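Local coordinates for galactose-binding-like protein (Bacteroides thetaiotaomicron, PDB 7M1B) that probably binds sugars through a galactose-binding-like domain and belongs to the SusE-like family, some members of which may also degrade glycans, at residues A109-I117 against V180-E191; H236-H245 against W274-Y283. All coordinates share one frame; numbering follows the deposited sequence.

Interaction 1. Residues A109-I117 against V180-E191; sequences AYLTAIEEI and VRVRDLYDNQSE
Helix 109-115 packs through Tyr110, Ala113 and Ile114 against residues 180-183 of strand 176-183 and the hairpin loop beyond. The axes of the helix and of residues 180-183 run nearly antiparallel, approaching to 7.8 Å. Tyr110 buries the most surface. Its CG sits between the backbone N and the carbonyl carbon (chi1 79°), which swings the ring over the loop. Asn188 CB makes a CH-pi contact with one face of the Tyr110 ring, 3.8 Å from the centroid. Leu111 CG lies over the opposite face. Ser190 N meets the ring near its plane, 3.6 Å from Tyr110 CE2. The loop is itself well braced. Asp184 OD1 accepts from Tyr186 N, forming an Asx turn, and from Asn188 N on the other face of the carboxylate. Asp184 OD2 uses its syn lone pair for Asn188 ND2 at 2.8 Å. This bond should hold Asn188 against the ring face. The setting is consistent with an immunoglobulin-like beta sandwich, in which the helix also touches strands 125-131 and 138-144. Deeper in, Ala113 CB packs on Val182 CG1 at 4.1 Å. Ile114 CD1 meets Val182 CG2 at 3.8 Å. Ile114 CG1 reaches Glu191 O at 3.4 Å. Ser190 OG, alongside Ile114, takes a nearly straight bond from Val182 N (174°). Past the helix, Ile117 CD1 packs on Val180 CG1 at 3.9 Å.

Interaction 2. Residues H236-H245 against W274-Y283; sequences HGLNSWNYAH and WQRSMGGSYY. With EDO (1,2-ethanediol), chain B.
Trp274 receives His236 on one face of its indole, with His236 CD2 3.6 Å from Trp274 CE2 and the planes oblique at 54°. At Arg276, NH1 donates to O2 of a 1,2-ethanediol molecule at 2.9 Å, while His245 NE2 gives the same oxygen a weak bond. Arg276 NH2 also bonds to Ala286 O. Ser277 OG sits between two carbonyls, 2.9 Å from Gly237 O and 3.0 Å from Leu238 O. These loops belong to a galactose-binding-like domain, and the diol, probably from the crystallisation liquor, sits between them. Met278 lays CG over the five-membered ring of Trp241, 10° off its normal, in a CH-pi contact. Its SD adds a Met-aromatic contact on that face, and its CE touches Tyr243 CD2 at 3.5 Å. Tyr243 OH is hydrogen-bonded to Ala224 O. With an alanine at Tyr243, the Met278 methyl would probably lose its packing on that side, next to the diol, and Ala224 O its hydroxyl partner. Met278 N donates to Ser240 O, and Gly279 N to Leu238 O at 2.9 Å. Leu238 CD1 then packs on Gly280 CA and reaches Tyr283 CE2 at 3.7 Å.

The modelled chain starts just before helix 109-115. Interaction 1 closes the first loop, after 62 intervening residues, many of them in strands. It ties the helix to strand 176-183 and its hairpin, both within the DUF5126 range. The chain then passes through strand 193-197 into the galactose-binding-like part. There interaction 2 closes a shorter loop of 28 residues. It joins the segment entering strand 244-245 to the loop after strand 256-274. The two loops follow in series and neither nest nor cross. Interactions 1 and 2 lie on opposite sides of the chain's centre. The centres of interactions 1 and 2 are about 53 Å apart, and their nearest atoms about 36 Å apart.

Interaction 1. Residues A109-I117 against V180-E191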
loop_
_atom_site.group_PDB
_atom_site.type_symbol
_atom_site.label_atom_id
_atom_site.label_comp_id
_atom_site.label_asym_id
_atom_site.label_seq_id
_atom_site.Cartn_x
_atom_site.Cartn_y
_atom_site.Cartn_z
ATOM N N ALA A 109 -0.515 33.046 -5.017
ATOM C CA ALA A 109 -0.419 31.593 -4.825
ATOM C C ALA A 109 0.988 31.083 -5.123
ATOM O O ALA A 109 1.469 30.215 -4.376
ATOM C CB ALA A 109 -1.508 30.835 -5.576
ATOM N N TYR A 110 1.675 31.633 -6.143
ATOM C CA TYR A 110 2.949 30.985 -6.501
ATOM C C TYR A 110 4.025 31.185 -5.412
ATOM O O TYR A 110 4.990 30.402 -5.242
ATOM C CB TYR A 110 3.390 31.437 -7.900
ATOM C CG TYR A 110 4.034 32.800 -7.941
ATOM C CD1 TYR A 110 3.288 33.975 -7.809
ATOM C CD2 TYR A 110 5.400 32.898 -8.148
ATOM C CE1 TYR A 110 3.924 35.210 -7.810
ATOM C CE2 TYR A 110 6.052 34.116 -8.149
ATOM C CZ TYR A 110 5.300 35.268 -7.998
ATOM O OH TYR A 110 5.918 36.632 -8.078
ATOM N N LEU A 111 3.847 32.271 -4.650
ATOM C CA LEU A 111 4.770 32.646 -3.591
ATOM C C LEU A 111 4.514 31.791 -2.352
ATOM O O LEU A 111 5.468 31.283 -1.742
ATOM C CB LEU A 111 4.597 34.148 -3.286
ATOM C CG LEU A 111 5.336 35.114 -4.217
ATOM C CD1 LEU A 111 5.194 36.561 -3.738
ATOM C CD2 LEU A 111 6.815 34.740 -4.346
ATOM N N THR A 112 3.237 31.670 -1.960
ATOM C CA THR A 112 2.881 30.788 -0.858
ATOM C C THR A 112 3.339 29.378 -1.209
ATOM O O THR A 112 3.874 28.691 -0.338
ATOM C CB THR A 112 1.372 30.780 -0.582
ATOM O OG1 THR A 112 1.077 32.077 -0.075
ATOM C CG2 THR A 112 0.956 29.789 0.485
ATOM N N ALA A 113 3.194 29.010 -2.493
ATOM C CA ALA A 113 3.579 27.650 -2.887
ATOM C C ALA A 113 5.069 27.367 -2.669
ATOM O O ALA A 113 5.413 26.335 -2.126
ATOM C CB ALA A 113 3.190 27.329 -4.315
ATOM N N ILE A 114 5.929 28.293 -3.111
ATOM C CA ILE A 114 7.378 28.106 -2.965
ATOM C C ILE A 114 7.808 28.221 -1.490
ATOM O O ILE A 114 8.719 27.519 -1.045
ATOM C CB ILE A 114 8.184 29.035 -3.902
ATOM C CG1 ILE A 114 9.562 28.465 -4.260
ATOM C CG2 ILE A 114 8.336 30.432 -3.286
ATOM C CD1 ILE A 114 9.560 27.196 -5.097
ATOM N N GLU A 115 7.084 29.052 -0.715
ATOM C CA GLU A 115 7.444 29.325 0.671
ATOM C C GLU A 115 7.103 28.171 1.615
ATOM O O GLU A 115 7.847 27.891 2.561
ATOM C CB GLU A 115 6.986 30.701 1.139
ATOM C CG GLU A 115 7.758 31.799 0.437
ATOM C CD GLU A 115 7.300 33.209 0.776
ATOM O OE1 GLU A 115 6.713 33.394 1.899
ATOM O OE2 GLU A 115 7.479 34.131 -0.124
ATOM N N GLU A 116 6.010 27.460 1.324
ATOM C CA GLU A 116 5.513 26.390 2.169
ATOM C C GLU A 116 5.933 25.009 1.633
ATOM O O GLU A 116 5.455 24.004 2.155
ATOM C CB GLU A 116 3.990 26.489 2.267
ATOM C CG GLU A 116 3.527 27.800 2.916
ATOM C CD GLU A 116 3.888 27.821 4.392
ATOM O OE1 GLU A 116 3.714 26.770 5.090
ATOM O OE2 GLU A 116 4.370 28.876 4.835
ATOM N N ILE A 117 6.783 24.950 0.593
ATOM C CA ILE A 117 7.034 23.703 -0.123
ATOM C C ILE A 117 7.819 22.799 0.811
ATOM O O ILE A 117 8.598 23.331 1.628
ATOM C CB ILE A 117 7.765 23.948 -1.472
ATOM C CG1 ILE A 117 7.612 22.709 -2.431
ATOM C CG2 ILE A 117 9.235 24.433 -1.339
ATOM C CD1 ILE A 117 8.246 22.955 -3.801
ATOM N N VAL A 180 13.316 23.351 -7.829
ATOM C CA VAL A 180 11.892 23.531 -8.073
ATOM C C VAL A 180 11.576 25.014 -8.259
ATOM O O VAL A 180 12.025 25.888 -7.508
ATOM C CB VAL A 180 10.957 22.922 -6.995
ATOM C CG1 VAL A 180 9.488 23.024 -7.496
ATOM C CG2 VAL A 180 11.322 21.482 -6.596
ATOM N N ARG A 181 10.779 25.333 -9.285
ATOM C CA ARG A 181 10.259 26.691 -9.483
ATOM C C ARG A 181 8.761 26.571 -9.741
ATOM O O ARG A 181 8.358 25.537 -10.370
ATOM C CB ARG A 181 10.985 27.360 -10.655
ATOM C CG ARG A 181 12.079 28.330 -10.225
ATOM C CD ARG A 181 12.626 29.163 -11.363
ATOM N NE ARG A 181 12.517 30.571 -11.025
ATOM C CZ ARG A 181 12.920 31.570 -11.798
ATOM N NH1 ARG A 181 13.482 31.317 -12.968
ATOM N NH2 ARG A 181 12.758 32.821 -11.400
ATOM N N VAL A 182 7.968 27.546 -9.231
ATOM C CA VAL A 182 6.502 27.579 -9.393
ATOM C C VAL A 182 6.201 28.829 -10.210
ATOM O O VAL A 182 6.761 29.884 -9.905
ATOM C CB VAL A 182 5.752 27.595 -8.038
ATOM C CG1 VAL A 182 4.274 27.183 -8.249
ATOM C CG2 VAL A 182 6.380 26.565 -7.053
ATOM N N ARG A 183 5.292 28.668 -11.198
ATOM C CA ARG A 183 4.825 29.774 -12.060
ATOM C C ARG A 183 3.303 29.707 -12.251
ATOM O O ARG A 183 2.693 28.674 -11.960
ATOM C CB ARG A 183 5.589 29.878 -13.400
ATOM C CG ARG A 183 5.327 28.731 -14.419
ATOM C CD ARG A 183 6.374 28.771 -15.524
ATOM N NE ARG A 183 6.276 27.568 -16.359
ATOM C CZ ARG A 183 5.376 27.381 -17.324
ATOM N NH1 ARG A 183 4.473 28.321 -17.575
ATOM N NH2 ARG A 183 5.381 26.247 -18.024
ATOM N N ASP A 184 2.684 30.829 -12.673
ATOM C CA ASP A 184 1.224 30.885 -12.838
ATOM C C ASP A 184 0.947 31.227 -14.304
ATOM O O ASP A 184 1.925 31.418 -15.057
ATOM C CB ASP A 184 0.546 31.777 -11.787
ATOM C CG ASP A 184 0.929 33.277 -11.893
ATOM O OD1 ASP A 184 1.504 33.720 -12.930
ATOM O OD2 ASP A 184 0.657 34.053 -10.934
ATOM N N LEU A 185 -0.364 31.285 -14.672
ATOM C CA LEU A 185 -0.769 31.512 -16.055
ATOM C C LEU A 185 -0.772 33.017 -16.353
ATOM O O LEU A 185 -1.193 33.427 -17.434
ATOM C CB LEU A 185 -2.172 30.926 -16.252
ATOM C CG LEU A 185 -2.235 29.466 -16.709
ATOM C CD1 LEU A 185 -3.688 29.008 -16.823
ATOM C CD2 LEU A 185 -1.502 29.293 -18.053
ATOM N N TYR A 186 -0.273 33.815 -15.405
ATOM C CA TYR A 186 -0.108 35.253 -15.533
ATOM C C TYR A 186 1.349 35.642 -15.761
ATOM O O TYR A 186 1.642 36.820 -15.760
ATOM C CB TYR A 186 -0.549 35.890 -14.216
ATOM C CG TYR A 186 -2.023 35.691 -13.984
ATOM C CD1 TYR A 186 -2.978 36.327 -14.736
ATOM C CD2 TYR A 186 -2.479 34.788 -13.047
ATOM C CE1 TYR A 186 -4.336 36.160 -14.541
ATOM C CE2 TYR A 186 -3.836 34.578 -12.845
ATOM C CZ TYR A 186 -4.776 35.289 -13.582
ATOM O OH TYR A 186 -6.119 35.081 -13.383
ATOM N N ASP A 187 2.266 34.679 -15.923
ATOM C CA ASP A 187 3.662 34.975 -16.240
ATOM C C ASP A 187 4.488 35.346 -15.003
ATOM O O ASP A 187 5.620 35.799 -15.148
ATOM C CB ASP A 187 3.805 35.967 -17.407
ATOM C CG ASP A 187 3.181 35.462 -18.699
ATOM O OD1 ASP A 187 3.767 34.552 -19.314
ATOM O OD2 ASP A 187 2.106 35.978 -19.073
ATOM N N ASN A 188 3.958 35.123 -13.788
ATOM C CA ASN A 188 4.769 35.299 -12.579
ATOM C C ASN A 188 5.602 34.021 -12.384
ATOM O O ASN A 188 5.152 32.994 -12.873
ATOM C CB ASN A 188 3.861 35.574 -11.359
ATOM C CG ASN A 188 2.965 36.771 -11.513
ATOM O OD1 ASN A 188 3.456 37.837 -11.834
ATOM N ND2 ASN A 188 1.674 36.585 -11.315
ATOM N N GLN A 189 6.823 34.094 -11.800
ATOM C CA GLN A 189 7.649 32.901 -11.513
ATOM C C GLN A 189 8.489 33.077 -10.251
ATOM O O GLN A 189 9.104 34.140 -10.091
ATOM C CB GLN A 189 8.734 32.697 -12.589
ATOM C CG GLN A 189 8.638 31.333 -13.280
ATOM C CD GLN A 189 9.889 31.051 -14.076
ATOM O OE1 GLN A 189 10.486 31.947 -14.669
ATOM N NE2 GLN A 189 10.310 29.795 -14.077
ATOM N N SER A 190 8.627 31.990 -9.452
ATOM C CA SER A 190 9.160 32.083 -8.092
ATOM C C SER A 190 10.687 32.038 -8.132
ATOM O O SER A 190 11.249 31.757 -9.192
ATOM C CB SER A 190 8.569 31.012 -7.201
ATOM O OG SER A 190 9.071 29.733 -7.590
ATOM N N GLU A 191 11.353 32.321 -6.993
ATOM C CA GLU A 191 12.745 31.928 -6.778
ATOM C C GLU A 191 12.807 30.400 -6.776
ATOM O O GLU A 191 11.794 29.753 -6.496
ATOM C CB GLU A 191 13.286 32.450 -5.431
ATOM C CG GLU A 191 12.319 32.229 -4.253
ATOM C CD GLU A 191 11.216 33.246 -3.928
ATOM O OE1 GLU A 191 10.289 33.467 -4.777
ATOM O OE2 GLU A 191 11.244 33.788 -2.789
#

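Interaction 2. Residues H236-H245 against W274-Y283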
loop_
_atom_site.group_PDB
_atom_site.type_symbol
_atom_site.label_atom_id
_atom_site.label_comp_id
_atom_site.label_asym_id
_atom_site.label_seq_id
_atom_site.Cartn_x
_atom_site.Cartn_y
_atom_site.Cartn_z
ATOM N N HIS A 236 5.372 -20.458 1.131
ATOM C CA HIS A 236 4.436 -20.034 0.092
ATOM C C HIS A 236 4.739 -20.834 -1.190
ATOM O O HIS A 236 5.704 -21.613 -1.217
ATOM C CB HIS A 236 4.595 -18.534 -0.139
ATOM C CG HIS A 236 5.913 -18.168 -0.778
ATOM N ND1 HIS A 236 7.131 -18.285 -0.030
ATOM C CD2 HIS A 236 6.276 -17.919 -2.051
ATOM C CE1 HIS A 236 8.161 -17.972 -0.852
ATOM N NE2 HIS A 236 7.640 -17.709 -2.072
ATOM N N GLY A 237 3.819 -20.730 -2.169
ATOM C CA GLY A 237 3.988 -21.281 -3.499
ATOM C C GLY A 237 2.897 -22.306 -3.806
ATOM O O GLY A 237 2.021 -22.648 -2.950
ATOM N N LEU A 238 2.946 -22.816 -5.023
ATOM C CA LEU A 238 1.878 -23.640 -5.599
ATOM C C LEU A 238 1.568 -24.824 -4.728
ATOM O O LEU A 238 0.384 -25.097 -4.415
ATOM C CB LEU A 238 2.299 -24.108 -6.986
ATOM C CG LEU A 238 1.239 -24.929 -7.709
ATOM C CD1 LEU A 238 -0.043 -24.084 -8.003
ATOM C CD2 LEU A 238 1.833 -25.450 -9.057
ATOM N N ASN A 239 2.619 -25.527 -4.277
ATOM C CA ASN A 239 2.475 -26.774 -3.558
ATOM C C ASN A 239 2.396 -26.606 -2.028
ATOM O O ASN A 239 2.525 -27.568 -1.289
ATOM C CB ASN A 239 3.506 -27.810 -3.990
ATOM C CG ASN A 239 3.179 -28.449 -5.315
ATOM O OD1 ASN A 239 2.034 -28.343 -5.777
ATOM N ND2 ASN A 239 4.179 -29.059 -5.945
ATOM N N SER A 240 2.387 -25.368 -1.550
ATOM C CA SER A 240 2.354 -25.097 -0.122
ATOM C C SER A 240 0.974 -25.386 0.488
ATOM O O SER A 240 -0.070 -25.073 -0.145
ATOM C CB SER A 240 2.701 -23.670 0.096
ATOM O OG SER A 240 2.614 -23.310 1.479
ATOM N N TRP A 241 1.025 -25.926 1.705
ATOM C CA TRP A 241 -0.193 -26.119 2.534
ATOM C C TRP A 241 -0.322 -24.993 3.579
ATOM O O TRP A 241 -1.157 -25.057 4.515
ATOM C CB TRP A 241 -0.199 -27.528 3.212
ATOM C CG TRP A 241 -1.225 -28.412 2.534
ATOM C CD1 TRP A 241 -2.419 -28.843 3.083
ATOM C CD2 TRP A 241 -1.193 -28.947 1.196
ATOM N NE1 TRP A 241 -3.083 -29.586 2.160
ATOM C CE2 TRP A 241 -2.387 -29.639 0.996
ATOM C CE3 TRP A 241 -0.293 -28.812 0.115
ATOM C CZ2 TRP A 241 -2.682 -30.312 -0.185
ATOM C CZ3 TRP A 241 -0.599 -29.432 -1.087
ATOM C CH2 TRP A 241 -1.796 -30.159 -1.226
ATOM N N ASN A 242 0.483 -23.921 3.467
ATOM C CA ASN A 242 0.407 -22.882 4.506
ATOM C C ASN A 242 -0.772 -21.925 4.281
ATOM O O ASN A 242 -1.233 -21.729 3.151
ATOM C CB ASN A 242 1.643 -21.995 4.323
ATOM C CG ASN A 242 1.827 -21.028 5.485
ATOM O OD1 ASN A 242 1.770 -21.431 6.635
ATOM N ND2 ASN A 242 1.820 -19.727 5.232
ATOM N N TYR A 243 -1.329 -21.426 5.404
ATOM C CA TYR A 243 -2.361 -20.407 5.220
ATOM C C TYR A 243 -2.628 -19.793 6.597
ATOM O O TYR A 243 -2.186 -20.294 7.609
ATOM C CB TYR A 243 -3.714 -21.080 4.839
ATOM C CG TYR A 243 -4.097 -22.294 5.663
ATOM C CD1 TYR A 243 -4.674 -22.183 6.962
ATOM C CD2 TYR A 243 -3.947 -23.580 5.148
ATOM C CE1 TYR A 243 -4.993 -23.307 7.727
ATOM C CE2 TYR A 243 -4.246 -24.699 5.897
ATOM C CZ TYR A 243 -4.849 -24.568 7.151
ATOM O OH TYR A 243 -5.093 -25.706 7.835
ATOM N N ALA A 244 -3.276 -18.615 6.573
ATOM C CA ALA A 244 -4.071 -18.154 7.727
ATOM C C ALA A 244 -5.532 -18.243 7.272
ATOM O O ALA A 244 -5.900 -17.802 6.157
ATOM C CB ALA A 244 -3.742 -16.717 8.113
ATOM N N HIS A 245 -6.406 -18.768 8.128
ATOM C CA HIS A 245 -7.753 -19.184 7.696
ATOM C C HIS A 245 -8.769 -18.631 8.676
ATOM O O HIS A 245 -8.582 -18.753 9.891
ATOM C CB HIS A 245 -7.822 -20.735 7.786
ATOM C CG HIS A 245 -8.957 -21.346 7.024
ATOM N ND1 HIS A 245 -10.311 -21.112 7.326
ATOM C CD2 HIS A 245 -8.957 -22.247 6.019
ATOM C CE1 HIS A 245 -11.052 -21.825 6.470
ATOM N NE2 HIS A 245 -10.245 -22.582 5.718
ATOM N N TRP A 274 0.058 -13.731 -1.590
ATOM C CA TRP A 274 -0.241 -15.043 -2.136
ATOM C C TRP A 274 -1.514 -15.631 -1.570
ATOM O O TRP A 274 -1.715 -15.580 -0.365
ATOM C CB TRP A 274 0.869 -16.053 -1.790
ATOM C CG TRP A 274 2.133 -15.808 -2.570
ATOM C CD1 TRP A 274 2.527 -16.521 -3.665
ATOM C CD2 TRP A 274 3.221 -14.945 -2.212
ATOM N NE1 TRP A 274 3.807 -16.164 -4.027
ATOM C CE2 TRP A 274 4.251 -15.191 -3.155
ATOM C CE3 TRP A 274 3.422 -13.954 -1.231
ATOM C CZ2 TRP A 274 5.466 -14.469 -3.150
ATOM C CZ3 TRP A 274 4.650 -13.298 -1.190
ATOM C CH2 TRP A 274 5.646 -13.539 -2.143
ATOM N N GLN A 275 -2.346 -16.189 -2.486
ATOM C CA GLN A 275 -3.543 -16.910 -2.096
ATOM C C GLN A 275 -3.172 -18.327 -1.598
ATOM O O GLN A 275 -2.161 -18.905 -2.021
ATOM C CB GLN A 275 -4.459 -17.133 -3.318
ATOM C CG GLN A 275 -5.070 -15.809 -3.821
ATOM C CD GLN A 275 -5.766 -16.075 -5.138
ATOM O OE1 GLN A 275 -6.515 -17.044 -5.291
ATOM N NE2 GLN A 275 -5.527 -15.178 -6.087
ATOM N N ARG A 276 -4.061 -18.908 -0.757
ATOM C CA ARG A 276 -3.855 -20.313 -0.344
ATOM C C ARG A 276 -4.077 -21.141 -1.620
ATOM O O ARG A 276 -4.942 -20.870 -2.470
ATOM C CB ARG A 276 -4.934 -20.662 0.722
ATOM C CG ARG A 276 -4.998 -22.153 1.062
ATOM C CD ARG A 276 -6.011 -22.897 0.209
ATOM N NE ARG A 276 -7.397 -22.419 0.499
ATOM C CZ ARG A 276 -8.210 -22.994 1.420
ATOM N NH1 ARG A 276 -7.824 -24.114 2.081
ATOM N NH2 ARG A 276 -9.361 -22.428 1.639
ATOM N N SER A 277 -3.290 -22.229 -1.758
ATOM C CA SER A 277 -3.148 -22.903 -3.036
ATOM C C SER A 277 -3.412 -24.399 -2.925
ATOM O O SER A 277 -4.306 -24.895 -3.615
ATOM C CB SER A 277 -1.778 -22.602 -3.584
ATOM O OG SER A 277 -0.820 -23.094 -2.614
ATOM N N MET A 278 -2.593 -25.162 -2.141
ATOM C CA MET A 278 -2.741 -26.596 -1.952
ATOM C C MET A 278 -2.773 -27.310 -3.300
ATOM O O MET A 278 -3.593 -28.213 -3.563
ATOM C CB MET A 278 -4.011 -26.910 -1.125
ATOM C CG MET A 278 -3.878 -26.330 0.265
ATOM S SD MET A 278 -5.320 -26.645 1.191
ATOM C CE MET A 278 -4.844 -25.822 2.617
ATOM N N GLY A 279 -1.821 -26.934 -4.143
ATOM C CA GLY A 279 -1.691 -27.569 -5.442
ATOM C C GLY A 279 -2.280 -26.760 -6.611
ATOM O O GLY A 279 -2.025 -27.037 -7.788
ATOM N N GLY A 280 -3.062 -25.743 -6.300
ATOM C CA GLY A 280 -3.639 -24.791 -7.237
ATOM C C GLY A 280 -5.173 -24.771 -7.291
ATOM O O GLY A 280 -5.745 -23.771 -7.765
ATOM N N SER A 281 -5.833 -25.853 -6.854
ATOM C CA SER A 281 -7.269 -25.864 -7.099
ATOM C C SER A 281 -8.010 -24.874 -6.198
ATOM O O SER A 281 -9.154 -24.552 -6.460
ATOM C CB SER A 281 -7.862 -27.242 -6.929
ATOM O OG SER A 281 -7.733 -27.654 -5.589
ATOM N N TYR A 282 -7.348 -24.372 -5.153
ATOM C CA TYR A 282 -7.971 -23.418 -4.228
ATOM C C TYR A 282 -7.847 -21.961 -4.649
ATOM O O TYR A 282 -8.376 -21.065 -3.990
ATOM C CB TYR A 282 -7.471 -23.625 -2.801
ATOM C CG TYR A 282 -8.154 -24.809 -2.195
ATOM C CD1 TYR A 282 -7.609 -26.100 -2.355
ATOM C CD2 TYR A 282 -9.225 -24.644 -1.315
ATOM C CE1 TYR A 282 -8.248 -27.205 -1.789
ATOM C CE2 TYR A 282 -9.918 -25.738 -0.805
ATOM C CZ TYR A 282 -9.363 -27.025 -0.964
ATOM O OH TYR A 282 -10.012 -28.116 -0.411
ATOM N N TYR A 283 -7.046 -21.711 -5.692
ATOM C CA TYR A 283 -6.983 -20.334 -6.156
ATOM C C TYR A 283 -8.350 -19.797 -6.583
ATOM O O TYR A 283 -9.208 -20.494 -7.168
ATOM C CB TYR A 283 -5.935 -20.157 -7.284
ATOM C CG TYR A 283 -4.496 -20.329 -6.880
ATOM C CD1 TYR A 283 -4.002 -19.767 -5.694
ATOM C CD2 TYR A 283 -3.592 -20.995 -7.721
ATOM C CE1 TYR A 283 -2.655 -19.908 -5.347
ATOM C CE2 TYR A 283 -2.230 -21.122 -7.387
ATOM C CZ TYR A 283 -1.758 -20.512 -6.241
ATOM O OH TYR A 283 -0.445 -20.661 -5.856
HETATM C C1 EDO B . -7.716 -26.877 5.516
HETATM O O1 EDO B . -7.543 -27.413 4.209
HETATM C C2 EDO B . -8.248 -25.490 5.433
HETATM O O2 EDO B . -9.211 -25.197 4.374
HETATM O O HOH W 1 0.725 -28.964 -8.085
HETATM O O HOH W 2 -1.571 -22.943 0.725
HETATM O O HOH W 3 -11.337 -23.740 3.452
#